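Local atomic coordinates of Lip_vut3, C2L (Metagenome, PDB entry 6NKD), a protein that probably hydrolyses ester bonds of lipids as a serine hydrolase of the GDSL (SGNH) family, possibly acting on lysophospholipids. Residues 31-34 / 35-39. Numbering follows the deposited sequence.
Sequences RKME and EDLNE. With SO4 (sulfate ion), chain D.
The last turn of helix 25-37 ends where the amides of Asn-38 and Glu-39 converge on the Glu-34 carbonyl. Both bonds are weak: Glu-34 O lies 2.8 Å from Asn-38 N, with a bent N-H...O angle of 123°, and 3.4 Å from Glu-39 N. Before this, regular i to i+4 bonds hold, such as Asp-36 N to Lys-32 O at 2.8 Å. Asn-38 is the first residue to leave helical geometry, with positive phi (55°), and from there the chain turns toward strand 41-47, a helix-to-strand link of the parallel-sheet SGNH hydrolase fold. The reversal brings Glu-39 O to 3.3 Å from Glu-34 CA, a CA-H...O contact. With CG anti to the carbonyl carbon (chi1 -62°), Glu-34 extends OE2 to a salt bridge with Lys-30 and a hydrogen bond from Val-41 N. Met-33, a selenomethionine, meets Leu-37 against strand 3-9, CG to CD1 4.2 Å. Glu-35 and Asp-36 form salt bridges to Arg-203, and Asp-36 also bonds Tyr-207. Arg-31 presents its guanidinium edge to a sulfate, probably from the crystallisation liquor: NH2 bonds sulfate O4 at 2.9 Å, while NE reaches O2 weakly. NH2 also salt-bridges Glu-67 of the second subunit, whose Gln-68 binds the same sulfate.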
loop_
_atom_site.group_PDB
_atom_site.type_symbol
_atom_site.label_atom_id
_atom_site.label_comp_id
_atom_site.label_asym_id
_atom_site.label_seq_id
_atom_site.Cartn_x
_atom_site.Cartn_y
_atom_site.Cartn_z
ATOM N N ARG A 31 2.945 -13.788 -19.967
ATOM C CA ARG A 31 2.070 -14.907 -20.301
ATOM C C ARG A 31 1.977 -15.106 -21.808
ATOM O O ARG A 31 1.985 -16.244 -22.292
ATOM C CB ARG A 31 0.683 -14.684 -19.697
ATOM C CG ARG A 31 -0.353 -15.708 -20.129
ATOM C CD ARG A 31 -1.603 -15.626 -19.270
ATOM N NE ARG A 31 -1.329 -15.982 -17.881
ATOM C CZ ARG A 31 -2.260 -16.090 -16.940
ATOM N NH1 ARG A 31 -3.534 -15.869 -17.236
ATOM N NH2 ARG A 31 -1.919 -16.421 -15.701
ATOM N N LYS A 32 1.892 -14.012 -22.568
ATOM C CA LYS A 32 1.834 -14.129 -24.020
ATOM C C LYS A 32 3.171 -14.576 -24.597
ATOM O O LYS A 32 3.202 -15.261 -25.625
ATOM C CB LYS A 32 1.405 -12.798 -24.636
ATOM C CG LYS A 32 0.065 -12.303 -24.132
ATOM C CD LYS A 32 -0.338 -11.003 -24.794
ATOM C CE LYS A 32 -1.607 -10.463 -24.167
ATOM N NZ LYS A 32 -2.627 -10.130 -25.193
HETATM N N MSE A 33 4.272 -14.204 -23.953
HETATM C CA MSE A 33 5.599 -14.641 -24.368
HETATM C C MSE A 33 5.712 -16.155 -24.250
HETATM O O MSE A 33 6.250 -16.816 -25.138
HETATM C CB MSE A 33 6.676 -13.960 -23.525
HETATM C CG MSE A 33 8.096 -14.213 -23.993
HETATM SE SE MSE A 33 9.401 -13.494 -22.740
HETATM C CE MSE A 33 8.743 -11.664 -22.633
ATOM N N GLU A 34 5.199 -16.696 -23.140
ATOM C CA GLU A 34 5.166 -18.145 -22.966
ATOM C C GLU A 34 4.287 -18.804 -24.019
ATOM O O GLU A 34 4.620 -19.875 -24.540
ATOM C CB GLU A 34 4.662 -18.498 -21.567
ATOM C CG GLU A 34 5.528 -17.994 -20.427
ATOM C CD GLU A 34 4.969 -18.368 -19.067
ATOM O OE1 GLU A 34 3.805 -18.817 -19.008
ATOM O OE2 GLU A 34 5.692 -18.218 -18.060
ATOM N N GLU A 35 3.155 -18.175 -24.345
ATOM C CA GLU A 35 2.221 -18.765 -25.297
ATOM C C GLU A 35 2.783 -18.749 -26.714
ATOM O O GLU A 35 2.577 -19.698 -27.479
ATOM C CB GLU A 35 0.886 -18.023 -25.228
ATOM C CG GLU A 35 -0.207 -18.582 -26.120
ATOM C CD GLU A 35 -1.559 -17.955 -25.833
ATOM O OE1 GLU A 35 -2.559 -18.702 -25.753
ATOM O OE2 GLU A 35 -1.620 -16.716 -25.675
ATOM N N ASP A 36 3.505 -17.687 -27.082
ATOM C CA ASP A 36 4.024 -17.561 -28.439
ATOM C C ASP A 36 5.303 -18.355 -28.666
ATOM O O ASP A 36 5.632 -18.653 -29.820
ATOM C CB ASP A 36 4.278 -16.091 -28.777
ATOM C CG ASP A 36 3.017 -15.253 -28.723
ATOM O OD1 ASP A 36 1.918 -15.818 -28.898
ATOM O OD2 ASP A 36 3.127 -14.027 -28.508
ATOM N N LEU A 37 6.032 -18.698 -27.607
ATOM C CA LEU A 37 7.285 -19.428 -27.733
ATOM C C LEU A 37 7.222 -20.828 -27.139
ATOM O O LEU A 37 8.191 -21.584 -27.272
ATOM C CB LEU A 37 8.424 -18.637 -27.080
ATOM C CG LEU A 37 8.613 -17.209 -27.600
ATOM C CD1 LEU A 37 9.829 -16.556 -26.966
ATOM C CD2 LEU A 37 8.723 -17.198 -29.119
ATOM N N ASN A 38 6.113 -21.191 -26.495
ATOM C CA ASN A 38 5.919 -22.520 -25.914
ATOM C C ASN A 38 7.050 -22.865 -24.946
ATOM O O ASN A 38 7.708 -23.902 -25.058
ATOM C CB ASN A 38 5.785 -23.582 -27.008
ATOM C CG ASN A 38 5.060 -24.826 -26.529
ATOM O OD1 ASN A 38 4.955 -25.075 -25.328
ATOM N ND2 ASN A 38 4.553 -25.615 -27.470
ATOM N N GLU A 39 7.274 -21.975 -23.982
ATOM C CA GLU A 39 8.336 -22.159 -23.004
ATOM C C GLU A 39 8.049 -21.285 -21.792
ATOM O O GLU A 39 7.662 -20.123 -21.937
ATOM C CB GLU A 39 9.706 -21.817 -23.605
ATOM C CG GLU A 39 10.880 -22.077 -22.678
ATOM C CD GLU A 39 12.215 -21.972 -23.390
ATOM O OE1 GLU A 39 12.217 -21.823 -24.630
ATOM O OE2 GLU A 39 13.260 -22.040 -22.711
HETATM S S SO4 D . 1.741 -17.283 -15.951
HETATM O O1 SO4 D . 2.999 -17.521 -15.249
HETATM O O2 SO4 D . 1.577 -15.850 -16.176
HETATM O O3 SO4 D . 1.759 -17.976 -17.236
HETATM O O4 SO4 D . 0.629 -17.780 -15.146
#